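Local coordinates for fructooligosaccharide ABC transporter substrate-binding protein FusA (Streptococcus pneumoniae, PDB 5G5Y) that captures short- and long-chain fructooligosaccharides such as kestose, nystose and inulin for import by the FusABC-MsmK ABC transporter, preferring tetrasaccharides and larger, at residues 138-143 / 282-287; 142-147 / 260-265; 4-9 / 35-40. One frame throughout, in Å; residues are numbered along the deposited sequence.

Contact 1 of 3, residues 138-143 / 282-287; sequences MAWINK and YDVLPV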
loop_
_atom_site.group_PDB
_atom_site.type_symbol
_atom_site.label_atom_id
_atom_site.label_comp_id
_atom_site.label_asym_id
_atom_site.label_seq_id
_atom_site.Cartn_x
_atom_site.Cartn_y
_atom_site.Cartn_z
ATOM N N MET A 138 -9.127 -7.721 -3.493
ATOM C CA MET A 138 -9.479 -8.709 -4.513
ATOM C C MET A 138 -10.649 -9.561 -4.014
ATOM O O MET A 138 -10.735 -9.847 -2.812
ATOM C CB MET A 138 -8.294 -9.628 -4.837
ATOM C CG MET A 138 -7.138 -8.930 -5.462
ATOM S SD MET A 138 -5.694 -9.942 -5.848
ATOM C CE MET A 138 -6.370 -11.286 -6.805
ATOM N N ALA A 139 -11.541 -9.923 -4.941
ATOM C CA ALA A 139 -12.687 -10.810 -4.646
ATOM C C ALA A 139 -12.275 -12.245 -4.984
ATOM O O ALA A 139 -11.622 -12.474 -6.016
ATOM C CB ALA A 139 -13.900 -10.397 -5.435
ATOM N N TRP A 140 -12.631 -13.165 -4.097
ATOM C CA TRP A 140 -12.289 -14.571 -4.208
ATOM C C TRP A 140 -13.571 -15.376 -4.101
ATOM O O TRP A 140 -14.497 -14.992 -3.351
ATOM C CB TRP A 140 -11.359 -14.948 -3.060
ATOM C CG TRP A 140 -10.148 -14.090 -2.971
ATOM C CD1 TRP A 140 -10.012 -12.950 -2.253
ATOM C CD2 TRP A 140 -8.892 -14.316 -3.611
ATOM N NE1 TRP A 140 -8.763 -12.437 -2.430
ATOM C CE2 TRP A 140 -8.049 -13.261 -3.242
ATOM C CE3 TRP A 140 -8.409 -15.301 -4.470
ATOM C CZ2 TRP A 140 -6.729 -13.150 -3.696
ATOM C CZ3 TRP A 140 -7.068 -15.200 -4.918
ATOM C CH2 TRP A 140 -6.267 -14.139 -4.536
ATOM N N ILE A 141 -13.641 -16.484 -4.837
ATOM C CA ILE A 141 -14.857 -17.293 -4.871
ATOM C C ILE A 141 -14.526 -18.777 -4.605
ATOM O O ILE A 141 -13.462 -19.249 -5.016
ATOM C CB ILE A 141 -15.611 -17.100 -6.195
ATOM C CG1 ILE A 141 -16.977 -17.813 -6.191
ATOM C CG2 ILE A 141 -14.774 -17.504 -7.392
ATOM C CD1 ILE A 141 -17.871 -17.391 -7.331
ATOM N N ASN A 142 -15.468 -19.476 -3.962
ATOM C CA ASN A 142 -15.350 -20.908 -3.699
ATOM C C ASN A 142 -15.645 -21.781 -4.928
ATOM O O ASN A 142 -16.800 -22.050 -5.298
ATOM C CB ASN A 142 -16.203 -21.317 -2.476
ATOM C CG ASN A 142 -15.793 -22.691 -1.947
ATOM O OD1 ASN A 142 -15.534 -23.572 -2.740
ATOM N ND2 ASN A 142 -15.695 -22.853 -0.645
ATOM N N LYS A 143 -14.567 -22.185 -5.596
ATOM C CA LYS A 143 -14.646 -23.057 -6.768
ATOM C C LYS A 143 -15.107 -24.499 -6.470
ATOM O O LYS A 143 -15.669 -25.107 -7.352
ATOM C CB LYS A 143 -13.283 -23.131 -7.497
ATOM C CG LYS A 143 -12.966 -21.933 -8.384
ATOM C CD LYS A 143 -11.967 -22.266 -9.503
ATOM C CE LYS A 143 -10.850 -23.236 -9.086
ATOM N NZ LYS A 143 -9.660 -23.224 -9.993
ATOM N N TYR A 282 -10.520 -21.984 -3.342
ATOM C CA TYR A 282 -10.828 -20.587 -3.695
ATOM C C TYR A 282 -9.930 -20.082 -4.823
ATOM O O TYR A 282 -8.729 -20.453 -4.913
ATOM C CB TYR A 282 -10.666 -19.690 -2.470
ATOM C CG TYR A 282 -11.746 -19.899 -1.467
ATOM C CD1 TYR A 282 -11.626 -20.877 -0.485
ATOM C CD2 TYR A 282 -12.917 -19.132 -1.501
ATOM C CE1 TYR A 282 -12.644 -21.090 0.435
ATOM C CE2 TYR A 282 -13.931 -19.319 -0.565
ATOM C CZ TYR A 282 -13.792 -20.310 0.398
ATOM O OH TYR A 282 -14.802 -20.532 1.332
ATOM N N ASP A 283 -10.519 -19.255 -5.694
ATOM C CA ASP A 283 -9.770 -18.628 -6.770
ATOM C C ASP A 283 -10.325 -17.217 -7.001
ATOM O O ASP A 283 -11.317 -16.837 -6.390
ATOM C CB ASP A 283 -9.908 -19.451 -8.050
ATOM C CG ASP A 283 -8.677 -19.367 -8.946
ATOM O OD1 ASP A 283 -7.834 -18.458 -8.786
ATOM O OD2 ASP A 283 -8.564 -20.220 -9.835
ATOM N N VAL A 284 -9.673 -16.480 -7.893
ATOM C CA VAL A 284 -10.043 -15.110 -8.240
ATOM C C VAL A 284 -11.412 -15.077 -8.924
ATOM O O VAL A 284 -11.687 -15.850 -9.850
ATOM C CB VAL A 284 -9.021 -14.442 -9.178
ATOM C CG1 VAL A 284 -9.398 -12.985 -9.396
ATOM C CG2 VAL A 284 -7.591 -14.543 -8.642
ATOM N N LEU A 285 -12.284 -14.212 -8.423
ATOM C CA LEU A 285 -13.547 -13.944 -9.081
ATOM C C LEU A 285 -13.196 -13.028 -10.256
ATOM O O LEU A 285 -12.721 -11.903 -10.016
ATOM C CB LEU A 285 -14.510 -13.227 -8.124
ATOM C CG LEU A 285 -15.891 -12.878 -8.694
ATOM C CD1 LEU A 285 -16.677 -14.141 -8.973
ATOM C CD2 LEU A 285 -16.679 -11.989 -7.773
ATOM N N PRO A 286 -13.411 -13.476 -11.493
ATOM C CA PRO A 286 -13.099 -12.556 -12.592
ATOM C C PRO A 286 -13.922 -11.269 -12.580
ATOM O O PRO A 286 -15.004 -11.215 -11.977
ATOM C CB PRO A 286 -13.434 -13.361 -13.853
ATOM C CG PRO A 286 -13.617 -14.778 -13.389
ATOM C CD PRO A 286 -14.036 -14.723 -11.974
ATOM N N VAL A 287 -13.431 -10.278 -13.287
ATOM C CA VAL A 287 -14.106 -8.988 -13.390
ATOM C C VAL A 287 -15.499 -9.220 -14.013
ATOM O O VAL A 287 -15.628 -9.896 -15.057
ATOM C CB VAL A 287 -13.273 -8.002 -14.211
ATOM C CG1 VAL A 287 -14.064 -6.725 -14.530
ATOM C CG2 VAL A 287 -12.005 -7.704 -13.440
HETATM O O HOH W 1 -11.487 -10.557 -7.987
#

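Contact 2 of 3, residues 142-147 / 260-265; sequences NKDWLK and HDQKFG. With ZN (zinc ion), chain G.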
loop_
_atom_site.group_PDB
_atom_site.type_symbol
_atom_site.label_atom_id
_atom_site.label_comp_id
_atom_site.label_asym_id
_atom_site.label_seq_id
_atom_site.Cartn_x
_atom_site.Cartn_y
_atom_site.Cartn_z
ATOM N N ASN A 142 -15.468 -19.476 -3.962
ATOM C CA ASN A 142 -15.350 -20.908 -3.699
ATOM C C ASN A 142 -15.645 -21.781 -4.928
ATOM O O ASN A 142 -16.800 -22.050 -5.298
ATOM C CB ASN A 142 -16.203 -21.317 -2.476
ATOM C CG ASN A 142 -15.793 -22.691 -1.947
ATOM O OD1 ASN A 142 -15.534 -23.572 -2.740
ATOM N ND2 ASN A 142 -15.695 -22.853 -0.645
ATOM N N LYS A 143 -14.567 -22.185 -5.596
ATOM C CA LYS A 143 -14.646 -23.057 -6.768
ATOM C C LYS A 143 -15.107 -24.499 -6.470
ATOM O O LYS A 143 -15.669 -25.107 -7.352
ATOM C CB LYS A 143 -13.283 -23.131 -7.497
ATOM C CG LYS A 143 -12.966 -21.933 -8.384
ATOM C CD LYS A 143 -11.967 -22.266 -9.503
ATOM C CE LYS A 143 -10.850 -23.236 -9.086
ATOM N NZ LYS A 143 -9.660 -23.224 -9.993
ATOM N N ASP A 144 -14.844 -25.016 -5.271
ATOM C CA ASP A 144 -15.411 -26.293 -4.811
ATOM C C ASP A 144 -16.942 -26.236 -4.878
ATOM O O ASP A 144 -17.571 -27.117 -5.477
ATOM C CB ASP A 144 -15.036 -26.622 -3.366
ATOM C CG ASP A 144 -13.580 -27.032 -3.183
ATOM O OD1 ASP A 144 -12.859 -27.263 -4.171
ATOM O OD2 ASP A 144 -13.178 -27.127 -2.003
ATOM N N TRP A 145 -17.525 -25.186 -4.293
ATOM C CA TRP A 145 -19.005 -25.001 -4.323
ATOM C C TRP A 145 -19.579 -24.868 -5.736
ATOM O O TRP A 145 -20.611 -25.470 -6.052
ATOM C CB TRP A 145 -19.420 -23.802 -3.471
ATOM C CG TRP A 145 -19.121 -23.937 -2.024
ATOM C CD1 TRP A 145 -18.464 -24.966 -1.386
ATOM C CD2 TRP A 145 -19.446 -22.997 -1.016
ATOM N NE1 TRP A 145 -18.375 -24.714 -0.065
ATOM C CE2 TRP A 145 -18.971 -23.512 0.201
ATOM C CE3 TRP A 145 -20.101 -21.767 -1.022
ATOM C CZ2 TRP A 145 -19.123 -22.847 1.393
ATOM C CZ3 TRP A 145 -20.233 -21.093 0.166
ATOM C CH2 TRP A 145 -19.761 -21.630 1.354
ATOM N N LEU A 146 -18.919 -24.098 -6.599
ATOM C CA LEU A 146 -19.338 -23.961 -7.995
ATOM C C LEU A 146 -19.388 -25.322 -8.733
ATOM O O LEU A 146 -20.353 -25.597 -9.459
ATOM C CB LEU A 146 -18.384 -23.054 -8.758
ATOM C CG LEU A 146 -18.453 -21.530 -8.549
ATOM C CD1 LEU A 146 -17.330 -20.896 -9.361
ATOM C CD2 LEU A 146 -19.789 -20.958 -8.980
ATOM N N LYS A 147 -18.351 -26.135 -8.539
ATOM C CA LYS A 147 -18.269 -27.499 -9.124
ATOM C C LYS A 147 -19.354 -28.434 -8.564
ATOM O O LYS A 147 -20.081 -29.056 -9.320
ATOM C CB LYS A 147 -16.895 -28.132 -8.844
ATOM N N HIS A 260 -11.102 -19.646 7.572
ATOM C CA HIS A 260 -10.343 -20.882 7.880
ATOM C C HIS A 260 -11.242 -22.128 7.782
ATOM O O HIS A 260 -10.825 -23.166 7.263
ATOM C CB HIS A 260 -9.722 -20.761 9.284
ATOM C CG HIS A 260 -8.896 -21.944 9.700
ATOM N ND1 HIS A 260 -8.863 -22.401 10.998
ATOM C CD2 HIS A 260 -8.070 -22.754 8.994
ATOM C CE1 HIS A 260 -8.049 -23.437 11.077
ATOM N NE2 HIS A 260 -7.565 -23.682 9.873
ATOM N N ASP A 261 -12.508 -21.981 8.189
ATOM C CA ASP A 261 -13.507 -23.051 8.076
ATOM C C ASP A 261 -14.263 -23.083 6.755
ATOM O O ASP A 261 -15.223 -23.832 6.616
ATOM C CB ASP A 261 -14.474 -22.994 9.271
ATOM C CG ASP A 261 -13.754 -23.108 10.610
ATOM O OD1 ASP A 261 -12.714 -23.808 10.672
ATOM O OD2 ASP A 261 -14.191 -22.483 11.610
ATOM N N GLN A 262 -13.806 -22.297 5.773
ATOM C CA GLN A 262 -14.344 -22.270 4.418
ATOM C C GLN A 262 -15.856 -22.053 4.363
ATOM O O GLN A 262 -16.573 -22.726 3.623
ATOM C CB GLN A 262 -13.901 -23.512 3.632
ATOM C CG GLN A 262 -12.376 -23.718 3.679
ATOM C CD GLN A 262 -11.814 -24.561 2.546
ATOM O OE1 GLN A 262 -12.536 -25.026 1.677
ATOM N NE2 GLN A 262 -10.496 -24.755 2.559
ATOM N N LYS A 263 -16.323 -21.102 5.150
ATOM C CA LYS A 263 -17.760 -20.783 5.205
ATOM C C LYS A 263 -18.210 -19.764 4.148
ATOM O O LYS A 263 -19.422 -19.569 3.925
ATOM C CB LYS A 263 -18.114 -20.290 6.601
ATOM C CG LYS A 263 -17.989 -21.356 7.697
ATOM C CD LYS A 263 -19.134 -22.369 7.623
ATOM C CE LYS A 263 -18.951 -23.563 8.560
ATOM N NZ LYS A 263 -18.596 -23.141 9.941
ATOM N N PHE A 264 -17.243 -19.140 3.472
ATOM C CA PHE A 264 -17.527 -18.034 2.567
ATOM C C PHE A 264 -17.725 -18.517 1.134
ATOM O O PHE A 264 -16.995 -19.393 0.648
ATOM C CB PHE A 264 -16.388 -17.014 2.582
ATOM C CG PHE A 264 -16.187 -16.280 3.876
ATOM C CD1 PHE A 264 -17.233 -15.940 4.724
ATOM C CD2 PHE A 264 -14.905 -15.836 4.202
ATOM C CE1 PHE A 264 -17.002 -15.194 5.851
ATOM C CE2 PHE A 264 -14.670 -15.100 5.336
ATOM C CZ PHE A 264 -15.720 -14.775 6.171
ATOM N N GLY A 265 -18.732 -17.957 0.459
ATOM C CA GLY A 265 -18.905 -18.177 -0.956
ATOM C C GLY A 265 -18.008 -17.248 -1.766
ATOM O O GLY A 265 -17.242 -17.697 -2.625
HETATM ZN ZN ZN G . -11.302 -22.930 11.760
HETATM O O HOH W 2 -14.597 -25.378 0.099
HETATM O O HOH W 3 -11.593 -20.881 12.873
#

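Contact 3 of 3, residues 4-9 / 35-40; sequences TLKFMT and HIDWTN. With ZN (zinc ion), chain F; ZN (zinc ion), chain L.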
loop_
_atom_site.group_PDB
_atom_site.type_symbol
_atom_site.label_atom_id
_atom_site.label_comp_id
_atom_site.label_asym_id
_atom_site.label_seq_id
_atom_site.Cartn_x
_atom_site.Cartn_y
_atom_site.Cartn_z
ATOM N N THR A 4 33.046 8.597 11.761
ATOM C CA THR A 4 31.894 8.232 12.586
ATOM C C THR A 4 30.681 9.101 12.345
ATOM O O THR A 4 30.802 10.297 12.110
ATOM C CB THR A 4 32.225 8.346 14.080
ATOM O OG1 THR A 4 32.537 9.708 14.382
ATOM C CG2 THR A 4 33.365 7.488 14.423
ATOM N N LEU A 5 29.493 8.520 12.461
ATOM C CA LEU A 5 28.278 9.331 12.454
ATOM C C LEU A 5 27.302 8.749 13.471
ATOM O O LEU A 5 27.278 7.542 13.709
ATOM C CB LEU A 5 27.638 9.298 11.073
ATOM C CG LEU A 5 28.372 9.937 9.903
ATOM C CD1 LEU A 5 27.727 9.525 8.602
ATOM C CD2 LEU A 5 28.411 11.458 10.061
ATOM N N LYS A 6 26.471 9.596 14.034
ATOM C CA LYS A 6 25.443 9.145 14.991
ATOM C C LYS A 6 24.076 9.195 14.315
ATOM O O LYS A 6 23.627 10.269 13.939
ATOM C CB LYS A 6 25.364 10.042 16.223
ATOM C CG LYS A 6 26.569 9.954 17.130
ATOM C CD LYS A 6 26.496 10.954 18.291
ATOM C CE LYS A 6 25.283 10.774 19.213
ATOM N NZ LYS A 6 25.145 9.418 19.834
ATOM N N PHE A 7 23.434 8.041 14.200
ATOM C CA PHE A 7 22.118 7.925 13.577
ATOM C C PHE A 7 21.118 7.405 14.604
ATOM O O PHE A 7 21.374 6.388 15.249
ATOM C CB PHE A 7 22.122 6.909 12.419
ATOM C CG PHE A 7 22.875 7.343 11.178
ATOM C CD1 PHE A 7 23.286 8.653 10.966
ATOM C CD2 PHE A 7 23.065 6.426 10.144
ATOM C CE1 PHE A 7 23.950 9.019 9.798
ATOM C CE2 PHE A 7 23.739 6.787 8.991
ATOM C CZ PHE A 7 24.168 8.094 8.812
ATOM N N MET A 8 19.952 8.054 14.680
ATOM C CA MET A 8 18.780 7.457 15.347
ATOM C C MET A 8 18.122 6.527 14.339
ATOM O O MET A 8 18.094 6.834 13.128
ATOM C CB MET A 8 17.803 8.526 15.776
ATOM C CG MET A 8 16.593 8.025 16.582
ATOM S SD MET A 8 15.270 9.236 16.626
ATOM C CE MET A 8 16.053 10.680 17.271
ATOM N N THR A 9 17.621 5.387 14.795
ATOM C CA THR A 9 16.937 4.458 13.913
ATOM C C THR A 9 15.766 3.759 14.596
ATOM O O THR A 9 15.633 3.810 15.813
ATOM C CB THR A 9 17.928 3.432 13.300
ATOM O OG1 THR A 9 17.302 2.718 12.227
ATOM C CG2 THR A 9 18.469 2.445 14.329
ATOM N N HIS A 35 31.764 4.195 10.738
ATOM C CA HIS A 35 31.175 3.518 11.892
ATOM C C HIS A 35 29.954 4.308 12.306
ATOM O O HIS A 35 30.080 5.482 12.577
ATOM C CB HIS A 35 32.148 3.484 13.073
ATOM C CG HIS A 35 31.553 2.856 14.284
ATOM N ND1 HIS A 35 31.549 1.499 14.471
ATOM C CD2 HIS A 35 30.832 3.380 15.304
ATOM C CE1 HIS A 35 30.889 1.208 15.575
ATOM N NE2 HIS A 35 30.445 2.334 16.097
ATOM N N ILE A 36 28.786 3.683 12.298
ATOM C CA ILE A 36 27.567 4.298 12.787
ATOM C C ILE A 36 27.368 3.965 14.255
ATOM O O ILE A 36 27.355 2.792 14.645
ATOM C CB ILE A 36 26.314 3.853 12.004
ATOM C CG1 ILE A 36 26.529 4.068 10.486
ATOM C CG2 ILE A 36 25.089 4.652 12.475
ATOM C CD1 ILE A 36 26.835 5.513 10.108
ATOM N N ASP A 37 27.219 5.012 15.044
ATOM C CA ASP A 37 26.833 4.888 16.420
ATOM C C ASP A 37 25.309 5.041 16.476
ATOM O O ASP A 37 24.784 6.155 16.333
ATOM C CB ASP A 37 27.507 5.928 17.307
ATOM C CG ASP A 37 27.151 5.726 18.764
ATOM O OD1 ASP A 37 26.784 4.596 19.105
ATOM O OD2 ASP A 37 27.266 6.654 19.560
ATOM N N TRP A 38 24.620 3.926 16.683
ATOM C CA TRP A 38 23.155 3.914 16.572
ATOM C C TRP A 38 22.455 4.246 17.863
ATOM O O TRP A 38 22.859 3.753 18.937
ATOM C CB TRP A 38 22.623 2.561 16.111
ATOM C CG TRP A 38 23.147 2.108 14.815
ATOM C CD1 TRP A 38 24.248 1.320 14.605
ATOM C CD2 TRP A 38 22.632 2.429 13.511
ATOM N NE1 TRP A 38 24.434 1.133 13.280
ATOM C CE2 TRP A 38 23.455 1.784 12.578
ATOM C CE3 TRP A 38 21.546 3.183 13.048
ATOM C CZ2 TRP A 38 23.249 1.894 11.177
ATOM C CZ3 TRP A 38 21.347 3.291 11.652
ATOM C CH2 TRP A 38 22.180 2.635 10.755
ATOM N N THR A 39 21.367 5.021 17.739
ATOM C CA THR A 39 20.369 5.160 18.802
ATOM C C THR A 39 19.182 4.415 18.260
ATOM O O THR A 39 18.479 4.934 17.371
ATOM C CB THR A 39 20.030 6.640 19.105
ATOM O OG1 THR A 39 21.192 7.304 19.582
ATOM C CG2 THR A 39 18.934 6.768 20.171
ATOM N N ASN A 40 18.964 3.195 18.756
ATOM C CA ASN A 40 18.021 2.291 18.171
ATOM C C ASN A 40 16.765 2.145 19.020
ATOM O O ASN A 40 16.812 1.487 20.074
ATOM C CB ASN A 40 18.689 0.937 17.999
ATOM C CG ASN A 40 17.825 -0.089 17.315
ATOM O OD1 ASN A 40 16.887 0.237 16.585
ATOM N ND2 ASN A 40 18.149 -1.352 17.528
HETATM ZN ZN ZN F . 33.012 0.225 13.735
HETATM ZN ZN ZN L . 26.167 4.026 21.013
HETATM O O HOH W 4 27.682 8.691 21.210
HETATM O O HOH W 5 23.706 7.248 18.759
HETATM O O HOH W 6 27.306 5.427 22.163
HETATM O O HOH W 7 24.910 2.140 20.359
HETATM O O HOH W 8 24.573 5.550 21.192
HETATM O O HOH W 9 25.200 3.638 23.201
HETATM O O HOH W 10 27.576 2.182 21.278
#

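Contact 1 of 3, residues 138-143 / 282-287
The phenol ring of Tyr282 has the side chain of Asn142 over one face, CG standing 3.9 Å above the ring plane and offset toward the rim. The amide does not lie flat on the ring; the two planes are 54° apart. Tyr267 packs against the Tyr282 ring edge-to-face, and the hydroxyl itself bonds to Phe264 O, while the Asn142 amide caps the following helix. The indole of Trp140 meets Val284 obliquely, with CZ3 3.8 Å from CG2, and its NE1 reaches Thr269 O. Met138, bent at its last torsion (chi3 53°), brings CE to the same Val284 methyl.

Behind these contacts, strands 138-142 and 282-284 pair antiparallel, with 282-284 an outermost strand of a mixed sheet within the chain. Ile141 and Asp283 are the hydrogen-bonded pair: Ile141 N to Asp283 O is 2.8 Å, and Asp283 N returns a bond to Ile141 O. Further along, Leu285 N donates to Ala139 O at 3.0 Å, and a water bonded to Ala139 O also holds Leu285 O. Ile141 CD1 rests on Leu285 CD1, 3.8 Å away.

Lys143 runs its CD past Asp283 CB before NZ makes a salt bridge with OD2 at 3.2 Å. As Asp283 OD1 also accepts from Val284 N, both carboxylate oxygens are engaged, an arrangement that would favour the ionised form and ties the start of the helix to the edge strand.

Contact 2 of 3, residues 142-147 / 260-265
Trp145 lays its indole along the chain from Gln262 to Gly265, and the way there starts at CB, with CG set opposite the carbonyl carbon (chi1 -63°) so that the ring leaves the helix on the side of the loop. On the benzene half, CE3 comes to Gly265 CA first. CZ3 sits 3.4 Å from Gly265 CA, where glycine presents only its backbone. At the far end of the ring CH2 meets Lys263 O at 3.3 Å, the oxygen lying at the edge near the ring plane. Phe264 O stands over one face, and on that same face Asn142 ND2 sits 3.3 Å above the ring plane, toward the rim. CZ2 finishes the path against Gln262 O, 3.4 Å away.

The helix that carries this tryptophan begins at Asn142, its N-cap: OD1 accepts from Trp145 N at 3.0 Å, with the donor well above the amide's carbonyl plane. The same residue joins the two segments through its backbone, N donating to Gly265 O at 2.8 Å. In the other segment, helix 252-260 ends in a Schellman motif with Gln262, at positive phi, as the C-prime residue.

A water bridges the two segments, accepting from Asn142 ND2 and donating to Asp144 OD2 and to Gln262 OE1, the last at 2.6 Å. Asp144 OD2 also bonds to Ser281. Elsewhere the Trp145 ring meets Phe167 edge-to-face and touches Glu180, a ligand of a calcium site, while just past the end of helix 252-260 Asp261 OD1 binds a zinc ion at 2.0 Å, with His260 ND1 a longer ligand.

Contact 3 of 3, residues 4-9 / 35-40
Strands 3-10 and 34-41 are the two parallel strands of a beta-alpha-beta unit joined through helix 23-32, and residues 4-9 and 35-40 pair in it without a break, Thr4 beside His35 through to Thr9 beside Asn40. The backbone bonds alternate from strand to strand: Leu5 N to His35 O, Asp37 N to Leu5 O, Phe7 N to Asp37 O, Thr39 N to Phe7 O, and Thr9 N to Thr39 O at 2.8 Å.

On the face bearing Phe7 and Trp38, Ile36 serves both rings. With CG1 anti to the carbonyl carbon (chi1 -53°), CD1 makes a CH-pi contact with Phe7, 4.0 Å from the ring centroid, while CG2, anti to the backbone N, sits 3.3 Å above the Trp38 plane over its centre. The Phe7 edge in turn is directed at the Trp38 face in an offset edge-to-face pair, planes 72° apart. Beyond them Thr9 CG2 lies 3.4 Å from Trp38 CE3; the Trp38 NE1 end is held by Asn20, and Thr9 OG1 by His63.

The other face carries Lys6, Asp37 and His35 along with Met8. Lys6 and Asp37 run side by side, pointing the same way, but NZ to OD2 is a weak 3.5 Å salt bridge, supplemented by water 4, which bonds to both. Asp37 OD1 binds a zinc ion at 2.1 Å, and five waters bring that metal to six ligands. A second zinc ion takes His35 ND1 at 2.1 Å, together with Glu29 from helix 23-32.

Within the sheet, 34-41 is an outermost strand, and 3-10 lies between it and 61-63. Helix 319-329 packs on the aromatic face, Trp325 meeting the Phe7 ring edge-to-face and touching Ile36, whereas helix 45-55 covers Met8 on the opposite face.

Contacts 1 and 2 are one neighbourhood: their centres lie 10 Å apart and they share Asn142 and Lys143, strand 138-142 running straight into helix 143-148. Strand 138-142 has 282-284 on one side in the sheet and 264-269 on the other, and the two contacts also meet through Ile141 CD1 and Leu146 CD1, 4.1 Å apart. Contact 3 lies on the opposite side of the chain's centre, its centre about 48 Å from that of contact 1 and 52 Å from that of contact 2. Each sheet approaches the substrate site: the Met138 side chain is about 7 Å from that of Trp270, and the Thr9 side chain about 9 Å from that of Lys309.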